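Local coordinates for protein porin (PDB 3PRN) that forms homotrimeric outer-membrane channels that let small hydrophilic solutes, up to about 0.6 kDa, diffuse passively across the membrane, at residues T38-T41 with V45-G48; G58-G63 with S119-S124; V92-D97 with G197-F202; T183-G186 with D192-F195; A239-I244 with A249-G254. The protein carries 1 engineered substitution. One frame throughout, in Å; residues are numbered along the deposited sequence.

Contacts 1, 3, 4 and 5 all reach one closed antiparallel barrel of 16 strands. Contact 2 joins two loops at its edge. Contacts 1 and 5 tie hairpin strands. Their centres lie about 44 Å apart, on opposite sides of the chain's centre. Contact 1 comes first along the chain and contact 5 last. Contacts 2 and 3 cross along the chain; each has one segment in the long loop between strands 78-83 and 131-138. Contacts 3 and 4 share strand 193-200 and touch through Phe195, with centres about 19 Å apart. Contacts 1 and 2 touch the second subunit, and contact 2 the third as well. They span barrel wall, inner loop and trimer interface.

Contact 1 (T38-T41 with V45-G48); sequences TTET and VTFG
Thr39 and Phe47 form an antiparallel hydrogen-bonded pair. Thr39 N donates to Phe47 O at 2.8 Å, and Phe47 N donates to Thr39 O at 2.9 Å. Both bonds are close to straight, with angles at the hydrogen of 167° and 177°. Thr38 and Gly48 make the adjoining non-hydrogen-bonded pair, with their CA atoms 4.2 Å apart. Thr38 CA adds a C-H contact to Phe47 O at 3.2 Å.

At Thr41 the side chain joins in. Its OG1 donates to Val45 O at 2.7 Å, in the carbonyl plane and on a lone pair. A chi1 of 61° sets OG1 between the backbone N and the carbonyl carbon and turns it to this acceptor. Water 1 links the same region. It accepts from Thr41 N at 3.1 Å, lies 3.0 Å from Thr46 OG1 in a further hydrogen bond, and donates weakly to Val45 O.

The apolar part is small. Thr41 CG2 lies at the edge of the Phe47 ring, 4.3 Å from CE1.

The contact closes the short turn of the hairpin of strands 25-39 and 46-56. Strand 70-75 continues the sheet through backbone hydrogen bonds of Gly48 with Trp72 and Thr46 with Ser74. Thr39 OG1 bonds to Asp288 O of the second subunit, and the Phe47 ring meets Phe287 there, so the hairpin lies in the trimer interface.

Contact 2 (G58-G63 with S119-S124); sequences GDAFAG and SKYDAS. With C8E ((hydroxyethyloxy)tri(ethyloxy)octane), chain C; C8E ((hydroxyethyloxy)tri(ethyloxy)octane), chain B.
Lys120 and Asp59 approach from opposite directions and form a salt bridge. Lys120 NZ donates to Asp59 OD2 at 2.9 Å, on the syn lone pair. A second, weak bond runs from NZ to Asp59 OD1 at 3.0 Å. The lysine chain is extended beyond CG, which carries NZ across to the other loop.

Tyr121 makes the second bridge. Its OH lies at the edge of the Phe61 ring, 4.1 Å from CD2. Water 2 is hydrogen-bonded to Tyr121 OH at 2.7 Å and donates to Ala60 O at 2.6 Å. Two detergent molecules pack against these groups. C4 of the chain C molecule sits over one face of the Tyr121 ring, 3.7 Å from Tyr121 CG. O21 of the same detergent molecule accepts from Ala60 N at 2.9 Å. C7 of the chain B molecule lies over the centre of the Phe61 ring. A leucine in place of Tyr121 would probably leave water 2 without one mate and part the link to Ala60.

Further out, Asp56 forms a salt bridge with Lys120 NZ, and its N donates to Asp59 OD2. Phe61 packs on Ala123 of the third subunit and Tyr121 on Gly63 of the second, so these loops lie where the three subunits meet.

Lys120 thus stands between two carboxylates. Its positive charge probably offsets their repulsion and joins the loop after strand 46-56 to the long loop before strand 131-138.

Contact 3 (V92-D97 with G197-F202); sequences VALTYD and GAAYKF
Leu94 carries the whole contact, and it is apolar. Its two methyl branches spread along the strand. CD1 touches the backbone, 3.8 Å from Gly197 O and 4.0 Å from Ala198 CA. CD2 reaches one residue further and meets the methyl of Ala199, 4.0 Å from its CB. CG stands beside the backbone N and opposite the carbonyl carbon, chi1 -56°, and this sends both branches down to the strand. Gly197 has no side chain, and the leucine lies against its bare backbone.

Leu94 belongs to the long loop between strands 78-83 and 131-138. In porins of this kind that loop folds into the barrel and narrows the channel. Here it rests on the inner wall made by strand 193-200. That strand is hydrogen-bonded on both flanks, by Gly197 to Ala178 and by Ala198 to Leu210. Ala198 points its methyl away from the loop and packs on Leu177. Leu94 also touches Ser176 and Ala178 of the adjacent strand 175-183, and Tyr227 of strand 223-232, two strands along on the other side.

Polar bonds hold the loop in shape around the leucine. Leu94 has a positive phi of 77°, and the chain turns sharply there. Asp97 N donates to Leu94 O at 3.1 Å and closes a type I beta turn. Leu94 O also accepts from Asn211 ND2.

Contact 4 (T183-G186 with D192-F195); sequences TDAG and DIAF
At the loop that joins strands 175-183 and 193-200, Asp192 reaches back to Asp184. Asp184 N donates to Asp192 OD1 at 3.1 Å, with an angle of 163° at the hydrogen. The N-H meets the oxygen nearly in line with its C-O bond. The same oxygen lies 3.3 Å from Thr183 CA and 3.5 Å from Thr183 CB.

The two carboxylates run side by side, with planes 38° apart. Their OD1 atoms are 3.9 Å from each other. Like charges this close may raise the proton affinity of one of them somewhat, though each OD1 accepts a backbone N-H, that of Asp184 from Asp190 N. An alanine in place of Asp192 would probably leave Asp184 N without this acceptor and the start of the loop less firmly held.

These strands are neighbours in the barrel, and the pairing gives way to the loop here. Ala185 turns its methyl to the second strand, where Ile193 CD1 lies 3.7 Å from Ala185 CB. Ile193 CG1 stands between the backbone N and the carbonyl carbon, chi1 63°, and the rest of the chain extends to that methyl. Ile193 also packs on Phe89, Ser112 and Phe114, which belong to the helix and long loop between strands 78-83 and 131-138.

Contact 5 (A239-I244 with A249-G254); sequences AYVSDI and ADTAYG
Tyr240 lays its ring over the backbone of Tyr253 and Gly254. From CB, a chi1 of 67° sets CG between the backbone N and the carbonyl carbon and swings the ring across to the next strand. CD2 comes 4.0 Å from Gly254 N, and CE2 comes 3.7 Å from Gly254 CA. Gly254 CA makes a CH-pi contact, 4.1 Å from the ring centroid and 27° off the normal. On the CE1 side, the carbonyl carbon of Tyr253 lies under the same face, toward the rim. At the tip, OH passes 3.7 Å from Tyr253 O and is hydrogen-bonded to Gln272 OE1 and Phe107 N. Gly254 has no side chain, and the ring lies where a CB would come up against CE2.

Strands 235-244 and 252-262 form a beta hairpin in the barrel wall, their short segments antiparallel at 171°. Tyr240 and Gly254 are a hydrogen-bonded pair, with Gly254 N to Tyr240 O at 3.1 Å and a return bond from Tyr240 N to Gly254 O. Ser242 and Ala252 are another, with Ser242 N to Ala252 O at 2.7 Å.

Toward the turn, Thr251 OG1 donates to Asp243 OD1 at 2.8 Å on the syn lone pair. Water 3 accepts from Ile244 N. Ile244 CG1 rests against Ala249 CB at 3.8 Å, and Ile244 also packs on Phe275.

Contact 1 (T38-T41 with V45-G48)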
# COMPACT_ATOMS: atom_id res chain seq x y z
N THR A 38 -9.50 7.24 12.74
CA THR A 38 -10.37 8.20 13.41
C THR A 38 -9.97 8.31 14.90
O THR A 38 -9.56 7.37 15.53
CB THR A 38 -11.87 7.83 13.42
OG1 THR A 38 -12.03 6.55 14.01
CG2 THR A 38 -12.39 7.70 12.01
N THR A 39 -10.08 9.54 15.39
CA THR A 39 -9.77 9.86 16.77
C THR A 39 -11.03 10.57 17.30
O THR A 39 -11.36 11.67 16.83
CB THR A 39 -8.57 10.84 16.84
OG1 THR A 39 -7.44 10.28 16.10
CG2 THR A 39 -8.13 11.08 18.27
N GLU A 40 -11.72 9.95 18.21
CA GLU A 40 -12.92 10.55 18.82
C GLU A 40 -12.49 11.27 20.08
O GLU A 40 -11.40 10.96 20.65
CB GLU A 40 -13.86 9.37 19.16
CG GLU A 40 -14.44 8.82 17.84
CD GLU A 40 -15.23 7.53 18.07
OE1 GLU A 40 -15.47 7.09 19.23
OE2 GLU A 40 -15.64 6.91 17.03
N THR A 41 -13.16 12.33 20.51
CA THR A 41 -12.76 13.06 21.69
C THR A 41 -14.03 13.19 22.60
O THR A 41 -15.14 13.13 22.11
CB THR A 41 -12.25 14.48 21.45
OG1 THR A 41 -13.28 15.28 20.84
CG2 THR A 41 -11.03 14.46 20.49
N VAL A 45 -15.80 16.25 19.20
CA VAL A 45 -15.16 16.58 17.91
C VAL A 45 -14.48 15.32 17.41
O VAL A 45 -13.71 14.75 18.19
CB VAL A 45 -14.09 17.67 18.09
CG1 VAL A 45 -13.49 18.04 16.73
CG2 VAL A 45 -14.76 18.89 18.73
N THR A 46 -14.77 14.84 16.22
CA THR A 46 -14.09 13.66 15.70
C THR A 46 -13.07 14.12 14.64
O THR A 46 -13.39 15.02 13.86
CB THR A 46 -15.12 12.74 15.02
OG1 THR A 46 -15.97 12.25 16.05
CG2 THR A 46 -14.43 11.54 14.35
N PHE A 47 -11.89 13.55 14.62
CA PHE A 47 -10.87 13.79 13.63
C PHE A 47 -10.70 12.49 12.82
O PHE A 47 -10.77 11.41 13.39
CB PHE A 47 -9.50 14.19 14.17
CG PHE A 47 -9.57 15.50 14.93
CD1 PHE A 47 -10.02 15.52 16.23
CD2 PHE A 47 -9.19 16.69 14.30
CE1 PHE A 47 -10.08 16.74 16.92
CE2 PHE A 47 -9.23 17.89 14.99
CZ PHE A 47 -9.69 17.91 16.30
N GLY A 48 -10.52 12.62 11.52
CA GLY A 48 -10.35 11.43 10.69
C GLY A 48 -9.40 11.69 9.52
O GLY A 48 -9.13 12.81 9.06
O HOH W 1 -15.81 12.44 18.99

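Contact 2 (G58-G63 with S119-S124)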
# COMPACT_ATOMS: atom_id res chain seq x y z
N GLY A 58 -6.48 -3.60 -16.26
CA GLY A 58 -5.82 -2.67 -17.22
C GLY A 58 -4.86 -1.71 -16.55
O GLY A 58 -4.10 -1.04 -17.29
N ASP A 59 -4.86 -1.58 -15.19
CA ASP A 59 -3.98 -0.60 -14.54
C ASP A 59 -2.50 -0.86 -14.89
O ASP A 59 -1.98 -1.98 -14.94
CB ASP A 59 -4.02 -0.60 -12.98
CG ASP A 59 -5.22 0.20 -12.48
OD1 ASP A 59 -5.88 0.83 -13.29
OD2 ASP A 59 -5.51 0.13 -11.26
N ALA A 60 -1.84 0.28 -15.09
CA ALA A 60 -0.42 0.23 -15.44
C ALA A 60 0.37 -0.48 -14.34
O ALA A 60 0.13 -0.32 -13.14
CB ALA A 60 0.05 1.70 -15.50
N PHE A 61 1.36 -1.24 -14.77
CA PHE A 61 2.28 -2.00 -13.98
C PHE A 61 1.68 -3.18 -13.26
O PHE A 61 2.41 -3.80 -12.48
CB PHE A 61 3.02 -1.07 -13.00
CG PHE A 61 3.54 0.19 -13.65
CD1 PHE A 61 4.53 0.11 -14.63
CD2 PHE A 61 3.04 1.42 -13.28
CE1 PHE A 61 4.99 1.28 -15.22
CE2 PHE A 61 3.50 2.59 -13.86
CZ PHE A 61 4.48 2.51 -14.84
N ALA A 62 0.38 -3.47 -13.42
CA ALA A 62 -0.21 -4.61 -12.72
C ALA A 62 0.06 -4.46 -11.21
O ALA A 62 0.38 -5.40 -10.50
CB ALA A 62 0.25 -5.93 -13.33
N GLY A 63 -0.09 -3.24 -10.69
CA GLY A 63 0.17 -2.94 -9.29
C GLY A 63 -0.88 -2.00 -8.67
O GLY A 63 -1.74 -1.47 -9.39
N SER A 119 -9.50 8.76 -6.75
CA SER A 119 -9.33 7.45 -6.16
C SER A 119 -7.93 6.87 -6.26
O SER A 119 -7.66 5.95 -5.47
CB SER A 119 -10.31 6.42 -6.75
OG SER A 119 -11.62 6.66 -6.28
N LYS A 120 -7.10 7.35 -7.17
CA LYS A 120 -5.81 6.80 -7.41
C LYS A 120 -4.73 7.86 -7.59
O LYS A 120 -5.10 9.04 -7.69
CB LYS A 120 -5.85 6.08 -8.80
CG LYS A 120 -6.76 4.84 -8.68
CD LYS A 120 -6.65 4.06 -10.00
CE LYS A 120 -7.51 2.82 -9.92
NZ LYS A 120 -7.58 2.11 -11.22
N TYR A 121 -3.49 7.44 -7.69
CA TYR A 121 -2.37 8.34 -7.93
C TYR A 121 -2.52 8.85 -9.39
O TYR A 121 -3.33 8.31 -10.16
CB TYR A 121 -1.06 7.57 -7.75
CG TYR A 121 -0.77 6.59 -8.91
CD1 TYR A 121 -0.11 6.98 -10.07
CD2 TYR A 121 -1.17 5.28 -8.80
CE1 TYR A 121 0.18 6.09 -11.09
CE2 TYR A 121 -0.92 4.36 -9.81
CZ TYR A 121 -0.24 4.77 -10.94
OH TYR A 121 -0.03 3.83 -11.95
N ASP A 122 -1.80 9.88 -9.76
CA ASP A 122 -1.83 10.36 -11.17
C ASP A 122 -0.40 10.44 -11.70
O ASP A 122 0.34 11.28 -11.21
CB ASP A 122 -2.45 11.75 -11.24
CG ASP A 122 -2.46 12.28 -12.68
OD1 ASP A 122 -1.75 11.82 -13.58
OD2 ASP A 122 -3.25 13.21 -12.92
N ALA A 123 -0.02 9.58 -12.64
CA ALA A 123 1.39 9.57 -13.08
C ALA A 123 1.79 10.83 -13.85
O ALA A 123 2.99 11.08 -13.88
CB ALA A 123 1.69 8.33 -13.96
N SER A 124 0.85 11.61 -14.38
CA SER A 124 1.24 12.83 -15.09
C SER A 124 1.86 13.86 -14.17
O SER A 124 2.53 14.81 -14.65
CB SER A 124 0.03 13.47 -15.79
OG SER A 124 -0.92 14.00 -14.87
C1 C8E C . 3.91 6.66 -5.11
C2 C8E C . 2.84 5.76 -5.50
C3 C8E C . 3.18 4.96 -6.67
C4 C8E C . 2.60 5.66 -7.82
C5 C8E C . 3.77 5.93 -8.70
C6 C8E C . 3.63 5.23 -9.93
C7 C8E C . 4.44 6.05 -10.78
C8 C8E C . 4.60 5.43 -12.11
O9 C8E C . 4.81 6.28 -13.25
C10 C8E C . 6.14 6.73 -13.44
C11 C8E C . 6.15 7.56 -14.70
O12 C8E C . 5.64 6.82 -15.86
C13 C8E C . 4.23 6.96 -16.24
C14 C8E C . 3.19 5.81 -16.08
O15 C8E C . 2.04 5.44 -16.92
C16 C8E C . 0.78 5.78 -16.31
C17 C8E C . 0.32 5.03 -15.05
O18 C8E C . -0.92 5.07 -14.38
C19 C8E C . -2.18 4.86 -15.07
C20 C8E C . -3.13 3.69 -14.46
O21 C8E C . -3.33 2.68 -15.47
C1 C8E B . 1.27 1.24 -9.09
C2 C8E B . 2.12 0.51 -8.17
C3 C8E B . 3.48 1.05 -8.12
C4 C8E B . 4.27 0.22 -9.04
C5 C8E B . 4.81 1.19 -10.03
C6 C8E B . 6.23 1.23 -9.94
C7 C8E B . 6.55 1.68 -11.27
C8 C8E B . 7.98 1.98 -11.38
O9 C8E B . 8.62 1.84 -12.66
C10 C8E B . 8.44 2.94 -13.55
C11 C8E B . 9.21 2.62 -14.81
O12 C8E B . 10.62 2.33 -14.55
C13 C8E B . 11.07 0.94 -14.38
C14 C8E B . 11.53 0.35 -13.02
O15 C8E B . 12.57 -0.65 -12.71
C16 C8E B . 12.01 -1.92 -12.33
C17 C8E B . 11.27 -2.04 -10.99
O18 C8E B . 10.78 -3.20 -10.34
C19 C8E B . 11.63 -4.34 -10.07
C20 C8E B . 11.70 -4.83 -8.51
O21 C8E B . 13.06 -4.72 -8.05
O HOH W 2 -1.28 1.49 -11.84

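Contact 3 (V92-D97 with G197-F202)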
# COMPACT_ATOMS: atom_id res chain seq x y z
N VAL A 92 -23.77 15.87 -4.16
CA VAL A 92 -25.19 16.08 -4.03
C VAL A 92 -25.97 14.80 -4.37
O VAL A 92 -25.50 13.95 -5.14
CB VAL A 92 -25.86 17.01 -5.07
CG1 VAL A 92 -26.18 18.40 -4.51
CG2 VAL A 92 -25.00 17.26 -6.31
N ALA A 93 -27.16 14.71 -3.81
CA ALA A 93 -28.05 13.58 -4.08
C ALA A 93 -28.65 13.73 -5.52
O ALA A 93 -28.57 14.80 -6.13
CB ALA A 93 -29.20 13.55 -3.07
N LEU A 94 -29.17 12.60 -6.00
CA LEU A 94 -29.91 12.46 -7.21
C LEU A 94 -29.11 12.45 -8.50
O LEU A 94 -29.53 11.77 -9.46
CB LEU A 94 -31.02 13.55 -7.31
CG LEU A 94 -32.02 13.61 -6.12
CD1 LEU A 94 -33.05 14.73 -6.38
CD2 LEU A 94 -32.70 12.26 -5.90
N THR A 95 -28.01 13.16 -8.55
CA THR A 95 -27.29 13.39 -9.81
C THR A 95 -26.78 12.10 -10.43
O THR A 95 -26.59 12.05 -11.66
CB THR A 95 -26.24 14.48 -9.58
OG1 THR A 95 -25.67 14.99 -10.80
CG2 THR A 95 -25.04 13.90 -8.78
N TYR A 96 -26.53 11.01 -9.68
CA TYR A 96 -26.07 9.78 -10.29
C TYR A 96 -27.10 8.68 -10.24
O TYR A 96 -26.80 7.51 -10.57
CB TYR A 96 -24.79 9.26 -9.53
CG TYR A 96 -23.61 10.21 -9.71
CD1 TYR A 96 -23.14 10.50 -10.99
CD2 TYR A 96 -22.96 10.77 -8.61
CE1 TYR A 96 -22.06 11.33 -11.21
CE2 TYR A 96 -21.92 11.66 -8.80
CZ TYR A 96 -21.45 11.90 -10.10
OH TYR A 96 -20.42 12.75 -10.27
N ASP A 97 -28.34 8.96 -9.88
CA ASP A 97 -29.36 7.91 -9.70
C ASP A 97 -29.89 7.26 -10.92
O ASP A 97 -30.62 6.26 -10.77
CB ASP A 97 -30.54 8.42 -8.86
CG ASP A 97 -30.17 8.61 -7.41
OD1 ASP A 97 -29.05 8.34 -6.96
OD2 ASP A 97 -31.00 9.07 -6.62
N GLY A 197 -32.36 18.75 -9.99
CA GLY A 197 -33.05 17.49 -10.17
C GLY A 197 -34.18 17.33 -9.18
O GLY A 197 -34.22 17.93 -8.11
N ALA A 198 -35.06 16.40 -9.48
CA ALA A 198 -36.14 16.07 -8.56
C ALA A 198 -36.54 14.63 -8.81
O ALA A 198 -36.30 14.09 -9.90
CB ALA A 198 -37.28 17.04 -8.86
N ALA A 199 -37.08 13.99 -7.80
CA ALA A 199 -37.50 12.61 -7.81
C ALA A 199 -38.76 12.43 -6.93
O ALA A 199 -38.96 13.10 -5.91
CB ALA A 199 -36.40 11.68 -7.29
N TYR A 200 -39.55 11.46 -7.34
CA TYR A 200 -40.80 11.17 -6.65
C TYR A 200 -40.87 9.69 -6.37
O TYR A 200 -40.79 8.92 -7.34
CB TYR A 200 -41.96 11.59 -7.61
CG TYR A 200 -43.32 11.38 -7.00
CD1 TYR A 200 -43.66 11.99 -5.79
CD2 TYR A 200 -44.28 10.55 -7.60
CE1 TYR A 200 -44.90 11.78 -5.19
CE2 TYR A 200 -45.53 10.36 -7.03
CZ TYR A 200 -45.83 10.96 -5.82
OH TYR A 200 -47.06 10.78 -5.23
N LYS A 201 -41.01 9.29 -5.11
CA LYS A 201 -41.12 7.86 -4.78
C LYS A 201 -42.62 7.50 -4.91
O LYS A 201 -43.38 7.75 -3.99
CB LYS A 201 -40.64 7.47 -3.42
CG LYS A 201 -39.20 7.89 -3.07
CD LYS A 201 -38.86 7.26 -1.72
CE LYS A 201 -37.60 7.82 -1.08
NZ LYS A 201 -37.25 6.96 0.12
N PHE A 202 -43.02 7.13 -6.11
CA PHE A 202 -44.42 6.92 -6.45
C PHE A 202 -44.93 5.62 -5.86
O PHE A 202 -46.01 5.13 -6.20
CB PHE A 202 -44.70 7.03 -7.93
CG PHE A 202 -44.36 5.84 -8.78
CD1 PHE A 202 -45.27 4.82 -9.01
CD2 PHE A 202 -43.12 5.76 -9.40
CE1 PHE A 202 -44.96 3.74 -9.80
CE2 PHE A 202 -42.80 4.67 -10.20
CZ PHE A 202 -43.72 3.66 -10.41

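Contact 4 (T183-G186 with D192-F195)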
# COMPACT_ATOMS: atom_id res chain seq x y z
N THR A 183 -18.34 26.97 -10.38
CA THR A 183 -17.71 27.86 -11.33
C THR A 183 -16.28 27.39 -11.58
O THR A 183 -15.59 26.82 -10.70
CB THR A 183 -17.74 29.34 -10.87
OG1 THR A 183 -17.03 29.40 -9.63
CG2 THR A 183 -19.13 29.81 -10.48
N ASP A 184 -15.84 27.52 -12.81
CA ASP A 184 -14.53 27.14 -13.29
C ASP A 184 -14.25 25.65 -12.92
O ASP A 184 -13.20 25.27 -12.44
CB ASP A 184 -13.42 27.98 -12.73
CG ASP A 184 -13.47 29.45 -13.14
OD1 ASP A 184 -14.04 29.82 -14.17
OD2 ASP A 184 -12.89 30.25 -12.37
N ALA A 185 -15.27 24.86 -13.23
CA ALA A 185 -15.25 23.43 -12.95
C ALA A 185 -14.06 22.77 -13.64
O ALA A 185 -13.80 23.02 -14.82
CB ALA A 185 -16.57 22.81 -13.42
N GLY A 186 -13.31 21.96 -12.85
CA GLY A 186 -12.18 21.24 -13.41
C GLY A 186 -10.98 22.15 -13.60
O GLY A 186 -10.00 21.73 -14.19
N ASP A 192 -18.68 26.90 -16.37
CA ASP A 192 -19.59 26.99 -15.26
C ASP A 192 -20.73 26.00 -15.46
O ASP A 192 -21.39 25.97 -16.51
CB ASP A 192 -20.10 28.41 -15.01
CG ASP A 192 -18.99 29.43 -14.93
OD1 ASP A 192 -17.89 29.17 -14.40
OD2 ASP A 192 -19.17 30.56 -15.49
N ILE A 193 -20.92 25.10 -14.48
CA ILE A 193 -21.87 24.02 -14.70
C ILE A 193 -22.96 24.04 -13.66
O ILE A 193 -22.80 24.63 -12.59
CB ILE A 193 -21.13 22.66 -14.76
CG1 ILE A 193 -20.42 22.35 -13.42
CG2 ILE A 193 -20.16 22.69 -15.93
CD1 ILE A 193 -19.75 20.96 -13.44
N ALA A 194 -24.11 23.42 -13.95
CA ALA A 194 -25.19 23.49 -12.97
C ALA A 194 -26.08 22.26 -13.11
O ALA A 194 -26.14 21.68 -14.18
CB ALA A 194 -26.07 24.73 -13.12
N PHE A 195 -26.76 21.93 -12.06
CA PHE A 195 -27.63 20.79 -12.00
C PHE A 195 -28.87 21.13 -11.19
O PHE A 195 -28.82 21.77 -10.14
CB PHE A 195 -26.88 19.64 -11.28
CG PHE A 195 -27.76 18.60 -10.65
CD1 PHE A 195 -28.62 17.82 -11.43
CD2 PHE A 195 -27.65 18.30 -9.29
CE1 PHE A 195 -29.37 16.80 -10.87
CE2 PHE A 195 -28.43 17.31 -8.71
CZ PHE A 195 -29.25 16.52 -9.49

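Contact 5 (A239-I244 with A249-G254)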
# COMPACT_ATOMS: atom_id res chain seq x y z
N ALA A 239 -34.28 2.02 -15.60
CA ALA A 239 -34.28 2.51 -16.98
C ALA A 239 -33.98 3.99 -17.00
O ALA A 239 -34.21 4.68 -16.02
CB ALA A 239 -35.67 2.29 -17.62
N TYR A 240 -33.55 4.54 -18.13
CA TYR A 240 -33.36 5.97 -18.29
C TYR A 240 -33.37 6.32 -19.79
O TYR A 240 -33.10 5.44 -20.60
CB TYR A 240 -32.05 6.54 -17.69
CG TYR A 240 -30.79 6.07 -18.38
CD1 TYR A 240 -30.29 6.82 -19.47
CD2 TYR A 240 -30.07 4.95 -17.98
CE1 TYR A 240 -29.13 6.44 -20.13
CE2 TYR A 240 -28.89 4.58 -18.65
CZ TYR A 240 -28.43 5.31 -19.71
OH TYR A 240 -27.28 4.99 -20.43
N VAL A 241 -33.61 7.60 -20.07
CA VAL A 241 -33.50 8.11 -21.41
C VAL A 241 -32.77 9.45 -21.19
O VAL A 241 -33.07 10.06 -20.15
CB VAL A 241 -34.88 8.41 -22.05
CG1 VAL A 241 -34.71 8.84 -23.49
CG2 VAL A 241 -35.78 7.19 -21.93
N SER A 242 -31.89 9.83 -22.09
CA SER A 242 -31.21 11.12 -21.89
C SER A 242 -31.01 11.76 -23.27
O SER A 242 -30.74 11.03 -24.23
CB SER A 242 -29.86 10.94 -21.16
OG SER A 242 -29.20 12.14 -20.80
N ASP A 243 -31.11 13.05 -23.34
CA ASP A 243 -30.91 13.91 -24.46
C ASP A 243 -29.92 15.05 -24.17
O ASP A 243 -29.98 15.72 -23.12
CB ASP A 243 -32.20 14.63 -24.94
CG ASP A 243 -33.09 13.60 -25.62
OD1 ASP A 243 -32.70 13.04 -26.72
OD2 ASP A 243 -34.20 13.25 -25.07
N ILE A 244 -29.05 15.29 -25.13
CA ILE A 244 -28.14 16.42 -25.04
C ILE A 244 -28.45 17.36 -26.21
O ILE A 244 -29.08 16.92 -27.19
CB ILE A 244 -26.66 15.99 -25.03
CG1 ILE A 244 -26.27 15.15 -26.24
CG2 ILE A 244 -26.41 15.15 -23.74
CD1 ILE A 244 -24.79 14.83 -26.34
N ALA A 249 -26.89 14.52 -32.17
CA ALA A 249 -26.79 13.41 -31.20
C ALA A 249 -28.00 12.52 -31.20
O ALA A 249 -29.13 12.93 -31.35
CB ALA A 249 -26.57 14.03 -29.81
N ASP A 250 -27.84 11.22 -30.94
CA ASP A 250 -28.92 10.28 -30.72
C ASP A 250 -29.44 10.43 -29.28
O ASP A 250 -28.77 10.94 -28.40
CB ASP A 250 -28.37 8.84 -30.81
CG ASP A 250 -27.85 8.58 -32.23
OD1 ASP A 250 -28.59 8.91 -33.18
OD2 ASP A 250 -26.73 8.07 -32.40
N THR A 251 -30.63 9.91 -29.03
CA THR A 251 -31.13 9.82 -27.66
C THR A 251 -30.44 8.64 -27.00
O THR A 251 -30.34 7.55 -27.61
CB THR A 251 -32.66 9.56 -27.68
OG1 THR A 251 -33.24 10.77 -28.22
CG2 THR A 251 -33.24 9.41 -26.28
N ALA A 252 -29.90 8.87 -25.80
CA ALA A 252 -29.25 7.75 -25.11
C ALA A 252 -30.33 7.10 -24.22
O ALA A 252 -31.24 7.77 -23.74
CB ALA A 252 -28.15 8.28 -24.20
N TYR A 253 -30.18 5.82 -24.03
CA TYR A 253 -31.09 5.08 -23.18
C TYR A 253 -30.41 3.85 -22.60
O TYR A 253 -29.39 3.34 -23.01
CB TYR A 253 -32.42 4.70 -23.87
CG TYR A 253 -32.19 3.86 -25.09
CD1 TYR A 253 -31.97 4.47 -26.33
CD2 TYR A 253 -32.17 2.48 -25.00
CE1 TYR A 253 -31.73 3.68 -27.46
CE2 TYR A 253 -31.94 1.68 -26.12
CZ TYR A 253 -31.72 2.30 -27.34
OH TYR A 253 -31.49 1.51 -28.46
N GLY A 254 -31.06 3.34 -21.52
CA GLY A 254 -30.51 2.13 -20.90
C GLY A 254 -31.58 1.40 -20.08
O GLY A 254 -32.51 2.00 -19.54
O HOH W 3 -29.58 13.55 -27.58